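Putative aminopeptidase (Leishmania major, PDB 5NTH) probably acts as a manganese-dependent leucyl aminopeptidase of the M17 family, removing residues from the N-terminus of peptides. Local coordinates at residues G244-V249 against T278-N283; I293-K298 against V412-A417. One frame throughout, in Å; residues are numbered along the deposited sequence.

Contact 1 of 2, residues G244-V249 against T278-N283; sequences GVDMTV and TLRYRN
Val245, Met247, Leu279 and Tyr281 form the apolar side of this antiparallel strand pair at the outer edge of the catalytic-domain sheet. Strand 246-251 is outermost within the chain, and strand 275-282 is its neighbour. Met247 and Leu279 are a non-hydrogen-bonded pair. Their side chains run alongside each other in the same direction, with Met247 CG 4.0 Å from Leu279 CD1. The Met247 chain runs extended through chi1 (-168°) and chi2, and its end leads away from strand 275-282; the side chain also packs on Ala237 and Ala240 of helix 229-243. The Val245 and Tyr281 side chains cross at about a right angle, with Val245 CG1 3.8 Å from Tyr281 CD1. The Tyr281 hydroxyl is hydrogen-bonded to Lys340, on the helix 323-341 that also packs against this side chain.

Two hydrogen-bonded pairs flank Met247 and Leu279. Asp246 and Arg280 exchange both backbone bonds, as do Thr248 and Thr278. The bond from Thr248 N to Thr278 O is 2.8 Å long, 168° at the hydrogen. A water donates to Thr248 O and also bonds Thr278 OG1, which is further bonded to Thr355.

On the other face, Asp246 and Arg280 reach the same way. Their carboxylate and guanidinium planes are turned 39° apart, and a salt bridge joins Asp246 OD2 to Arg280 NH1 at 3.3 Å.

Contact 2 of 2, residues I293-K298 against V412-A417; sequences IAMVGK and VLIDMA. With MN (manganese (II) ion), chain C.
Lys298 carries one manganese ion of the M17 active site at the end of this strand pair. Its NZ binds the metal at 2.0 Å. The lysine chain is extended, with CG anti to the backbone N (chi1 176°), and this carries the amine past Ala417 to the ion. Lys298 CB rests 3.6 Å from Ala417 CB. Asp303, Asp321 and Glu390 complete the protein ligands of this manganese, and bound actinonin also touches Lys298.

Strands 291-300 and 412-417 are parallel neighbours inside the mixed sheet of the catalytic domain. Five backbone bonds join them in a regular ladder. Val296 lies at its middle: its N donates to Ile414 O, and its O accepts from Met416 N, both at 2.8 Å. The last rung, Lys298 N to Met416 O at 3.1 Å, ties down the backbone of the metal ligand. Gly297 CA comes within 3.1 Å of the same Met416 O in a CA-H...O contact.

Met295 and Ile414 lie alongside each other, CG to CB 4.1 Å, on the face packed by helix 528-536. Helix 391-404 packs against Leu413 and Asp415 on the opposite face. There Asp415 OD1 approaches Val296 CB at 3.7 Å, while Asp415 OD2 is hydrogen-bonded to His510 ND1.

Both contacts belong to the same mixed sheet of the catalytic domain, with centres about 15 Å apart. Contact 1 is at its edge and partly open; contact 2 is in its buried interior. They do not touch. Strands 275-282 and 291-300 follow each other in the chain, but strand 349-361 lies between them in the sheet and bonds to both. Contact 1 is antiparallel and uses an ion pair and a water on its polar side, away from the annotated sites. Contact 2 is parallel and lined mainly by apolar side chains. Its polar chemistry includes a metal-bound lysine at the active-site end.

Contact 1 of 2, residues G244-V249 against T278-N283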
loop_
_atom_site.group_PDB
_atom_site.type_symbol
_atom_site.label_atom_id
_atom_site.label_comp_id
_atom_site.label_asym_id
_atom_site.label_seq_id
_atom_site.Cartn_x
_atom_site.Cartn_y
_atom_site.Cartn_z
ATOM N N GLY A 244 8.750 1.082 52.184
ATOM C CA GLY A 244 8.391 0.134 53.240
ATOM C C GLY A 244 7.066 -0.540 52.974
ATOM O O GLY A 244 6.245 -0.659 53.888
ATOM N N VAL A 245 6.846 -0.977 51.731
ATOM C CA VAL A 245 5.534 -1.529 51.304
ATOM C C VAL A 245 5.669 -2.991 50.924
ATOM O O VAL A 245 6.777 -3.474 50.686
ATOM C CB VAL A 245 4.890 -0.718 50.134
ATOM C CG1 VAL A 245 4.976 0.781 50.404
ATOM C CG2 VAL A 245 5.537 -1.017 48.778
ATOM N N ASP A 246 4.535 -3.688 50.846
ATOM C CA ASP A 246 4.562 -5.097 50.454
ATOM C C ASP A 246 4.714 -5.136 48.927
ATOM O O ASP A 246 4.249 -4.243 48.214
ATOM C CB ASP A 246 3.321 -5.892 50.950
ATOM C CG ASP A 246 3.075 -5.768 52.485
ATOM O OD1 ASP A 246 4.048 -5.622 53.273
ATOM O OD2 ASP A 246 1.889 -5.833 52.908
ATOM N N MET A 247 5.406 -6.148 48.438
ATOM C CA MET A 247 5.615 -6.331 47.019
ATOM C C MET A 247 5.342 -7.784 46.670
ATOM O O MET A 247 5.824 -8.694 47.340
ATOM C CB MET A 247 7.052 -5.975 46.644
ATOM C CG MET A 247 7.272 -5.872 45.144
ATOM S SD MET A 247 8.942 -5.416 44.646
ATOM C CE MET A 247 9.883 -6.886 45.085
ATOM N N THR A 248 4.583 -7.994 45.603
ATOM C CA THR A 248 4.385 -9.333 45.033
ATOM C C THR A 248 4.838 -9.327 43.579
ATOM O O THR A 248 4.395 -8.485 42.797
ATOM C CB THR A 248 2.908 -9.760 45.118
ATOM O OG1 THR A 248 2.492 -9.742 46.499
ATOM C CG2 THR A 248 2.710 -11.169 44.497
ATOM N N VAL A 249 5.729 -10.248 43.232
ATOM C CA VAL A 249 6.237 -10.374 41.863
ATOM C C VAL A 249 5.949 -11.766 41.381
ATOM O O VAL A 249 6.342 -12.716 42.032
ATOM C CB VAL A 249 7.766 -10.202 41.802
ATOM C CG1 VAL A 249 8.274 -10.344 40.375
ATOM C CG2 VAL A 249 8.182 -8.853 42.365
ATOM N N THR A 278 3.441 -6.100 41.688
ATOM C CA THR A 278 2.455 -5.341 42.414
ATOM C C THR A 278 3.040 -4.835 43.719
ATOM O O THR A 278 3.611 -5.605 44.494
ATOM C CB THR A 278 1.214 -6.156 42.735
ATOM O OG1 THR A 278 0.525 -6.475 41.523
ATOM C CG2 THR A 278 0.278 -5.341 43.659
ATOM N N LEU A 279 2.877 -3.530 43.943
ATOM C CA LEU A 279 3.246 -2.866 45.183
ATOM C C LEU A 279 1.959 -2.463 45.843
ATOM O O LEU A 279 1.028 -2.028 45.157
ATOM C CB LEU A 279 4.081 -1.610 44.913
ATOM C CG LEU A 279 5.565 -1.859 44.661
ATOM C CD1 LEU A 279 5.786 -2.627 43.373
ATOM C CD2 LEU A 279 6.355 -0.557 44.645
ATOM N N ARG A 280 1.904 -2.592 47.165
ATOM C CA ARG A 280 0.706 -2.204 47.920
ATOM C C ARG A 280 1.023 -1.719 49.341
ATOM O O ARG A 280 1.883 -2.287 50.024
ATOM C CB ARG A 280 -0.275 -3.364 47.971
ATOM C CG ARG A 280 0.318 -4.619 48.613
ATOM C CD ARG A 280 -0.744 -5.618 49.053
ATOM N NE ARG A 280 -1.869 -4.966 49.772
ATOM C CZ ARG A 280 -2.102 -4.967 51.087
ATOM N NH1 ARG A 280 -1.296 -5.593 51.940
ATOM N NH2 ARG A 280 -3.171 -4.328 51.549
ATOM N N TYR A 281 0.301 -0.682 49.761
ATOM C CA TYR A 281 0.411 -0.085 51.094
ATOM C C TYR A 281 -0.948 -0.111 51.758
ATOM O O TYR A 281 -1.941 0.287 51.122
ATOM C CB TYR A 281 0.855 1.369 50.990
ATOM C CG TYR A 281 1.313 2.043 52.276
ATOM C CD1 TYR A 281 2.325 1.504 53.062
ATOM C CD2 TYR A 281 0.787 3.276 52.654
ATOM C CE1 TYR A 281 2.778 2.167 54.221
ATOM C CE2 TYR A 281 1.214 3.954 53.805
ATOM C CZ TYR A 281 2.212 3.399 54.603
ATOM O OH TYR A 281 2.640 4.074 55.746
ATOM N N ARG A 282 -0.980 -0.622 53.001
ATOM C CA ARG A 282 -2.058 -0.335 53.945
ATOM C C ARG A 282 -1.708 0.945 54.682
ATOM O O ARG A 282 -0.633 1.061 55.296
ATOM C CB ARG A 282 -2.293 -1.448 54.968
ATOM C CG ARG A 282 -3.495 -1.179 55.937
ATOM C CD ARG A 282 -3.858 -2.380 56.826
ATOM N NE ARG A 282 -3.599 -3.598 56.038
ATOM C CZ ARG A 282 -4.497 -4.434 55.494
ATOM N NH1 ARG A 282 -4.037 -5.453 54.753
ATOM N NH2 ARG A 282 -5.819 -4.303 55.692
ATOM N N ASN A 283 -2.638 1.892 54.629
ATOM C CA ASN A 283 -2.479 3.181 55.273
ATOM C C ASN A 283 -2.761 3.013 56.771
ATOM O O ASN A 283 -3.884 2.635 57.154
ATOM C CB ASN A 283 -3.425 4.198 54.631
ATOM C CG ASN A 283 -3.224 5.594 55.160
ATOM O OD1 ASN A 283 -2.378 5.831 56.030
ATOM N ND2 ASN A 283 -4.006 6.536 54.640
HETATM O O HOH W 1 1.924 -9.279 41.043
#

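Contact 2 of 2, residues I293-K298 against V412-A417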
loop_
_atom_site.group_PDB
_atom_site.type_symbol
_atom_site.label_atom_id
_atom_site.label_comp_id
_atom_site.label_asym_id
_atom_site.label_seq_id
_atom_site.Cartn_x
_atom_site.Cartn_y
_atom_site.Cartn_z
ATOM N N ILE A 293 -8.164 0.925 46.783
ATOM C CA ILE A 293 -7.882 1.340 45.425
ATOM C C ILE A 293 -6.819 0.482 44.797
ATOM O O ILE A 293 -5.715 0.409 45.303
ATOM C CB ILE A 293 -7.492 2.814 45.393
ATOM C CG1 ILE A 293 -8.757 3.642 45.656
ATOM C CG2 ILE A 293 -6.952 3.209 44.027
ATOM C CD1 ILE A 293 -8.530 4.888 46.446
ATOM N N ALA A 294 -7.155 -0.169 43.693
ATOM C CA ALA A 294 -6.168 -0.896 42.926
ATOM C C ALA A 294 -5.944 -0.149 41.634
ATOM O O ALA A 294 -6.865 0.431 41.053
ATOM C CB ALA A 294 -6.626 -2.298 42.661
ATOM N N MET A 295 -4.692 -0.143 41.211
ATOM C CA MET A 295 -4.301 0.484 39.968
ATOM C C MET A 295 -3.568 -0.540 39.091
ATOM O O MET A 295 -2.895 -1.429 39.605
ATOM C CB MET A 295 -3.430 1.689 40.279
ATOM C CG MET A 295 -4.208 2.881 40.817
ATOM S SD MET A 295 -3.204 4.389 40.980
ATOM C CE MET A 295 -1.814 3.811 41.958
ATOM N N VAL A 296 -3.717 -0.427 37.773
ATOM C CA VAL A 296 -3.075 -1.366 36.833
ATOM C C VAL A 296 -2.615 -0.648 35.579
ATOM O O VAL A 296 -3.344 0.153 35.002
ATOM C CB VAL A 296 -4.023 -2.502 36.403
ATOM C CG1 VAL A 296 -3.288 -3.558 35.594
ATOM C CG2 VAL A 296 -4.666 -3.165 37.609
ATOM N N GLY A 297 -1.403 -0.965 35.142
ATOM C CA GLY A 297 -0.813 -0.288 34.003
ATOM C C GLY A 297 -0.094 -1.187 33.034
ATOM O O GLY A 297 0.567 -2.158 33.442
ATOM N N LYS A 298 -0.218 -0.837 31.752
ATOM C CA LYS A 298 0.459 -1.534 30.671
ATOM C C LYS A 298 1.937 -1.180 30.718
ATOM O O LYS A 298 2.309 -0.036 30.452
ATOM C CB LYS A 298 -0.172 -1.157 29.312
ATOM C CG LYS A 298 0.496 -1.732 28.053
ATOM C CD LYS A 298 -0.286 -1.366 26.791
ATOM C CE LYS A 298 0.598 -1.243 25.553
ATOM N NZ LYS A 298 -0.052 -1.475 24.222
ATOM N N VAL A 412 -12.315 0.309 43.750
ATOM C CA VAL A 412 -12.212 0.974 42.448
ATOM C C VAL A 412 -10.950 0.509 41.749
ATOM O O VAL A 412 -9.913 0.344 42.371
ATOM C CB VAL A 412 -12.327 2.513 42.597
ATOM C CG1 VAL A 412 -11.474 2.978 43.748
ATOM C CG2 VAL A 412 -11.980 3.272 41.323
ATOM N N LEU A 413 -11.083 0.229 40.458
ATOM C CA LEU A 413 -9.954 -0.184 39.659
ATOM C C LEU A 413 -9.656 0.814 38.558
ATOM O O LEU A 413 -10.508 1.083 37.704
ATOM C CB LEU A 413 -10.180 -1.554 39.054
ATOM C CG LEU A 413 -8.816 -2.078 38.612
ATOM C CD1 LEU A 413 -8.611 -3.496 39.088
ATOM C CD2 LEU A 413 -8.622 -1.912 37.109
ATOM N N ILE A 414 -8.426 1.327 38.582
ATOM C CA ILE A 414 -7.956 2.259 37.574
ATOM C C ILE A 414 -6.983 1.574 36.640
ATOM O O ILE A 414 -5.892 1.180 37.060
ATOM C CB ILE A 414 -7.229 3.461 38.179
ATOM C CG1 ILE A 414 -8.107 4.118 39.236
ATOM C CG2 ILE A 414 -6.868 4.440 37.071
ATOM C CD1 ILE A 414 -7.448 5.310 39.888
ATOM N N ASP A 415 -7.373 1.499 35.370
ATOM C CA ASP A 415 -6.583 0.842 34.332
ATOM C C ASP A 415 -5.990 1.925 33.455
ATOM O O ASP A 415 -6.702 2.797 32.945
ATOM C CB ASP A 415 -7.492 -0.095 33.516
ATOM C CG ASP A 415 -6.719 -1.124 32.684
ATOM O OD1 ASP A 415 -5.883 -1.852 33.258
ATOM O OD2 ASP A 415 -6.975 -1.231 31.457
ATOM N N MET A 416 -4.679 1.895 33.293
ATOM C CA MET A 416 -4.016 2.938 32.512
ATOM C C MET A 416 -3.047 2.322 31.558
ATOM O O MET A 416 -2.206 1.533 31.962
ATOM C CB MET A 416 -3.301 3.953 33.402
ATOM C CG MET A 416 -2.810 5.165 32.643
ATOM S SD MET A 416 -1.886 6.305 33.676
ATOM C CE MET A 416 -3.183 7.091 34.606
ATOM N N ALA A 417 -3.157 2.724 30.292
ATOM C CA ALA A 417 -2.459 2.056 29.213
ATOM C C ALA A 417 -2.344 2.935 27.971
ATOM O O ALA A 417 -3.269 3.683 27.663
ATOM C CB ALA A 417 -3.201 0.794 28.884
HETATM MN MN MN C . 1.194 -1.693 22.672
#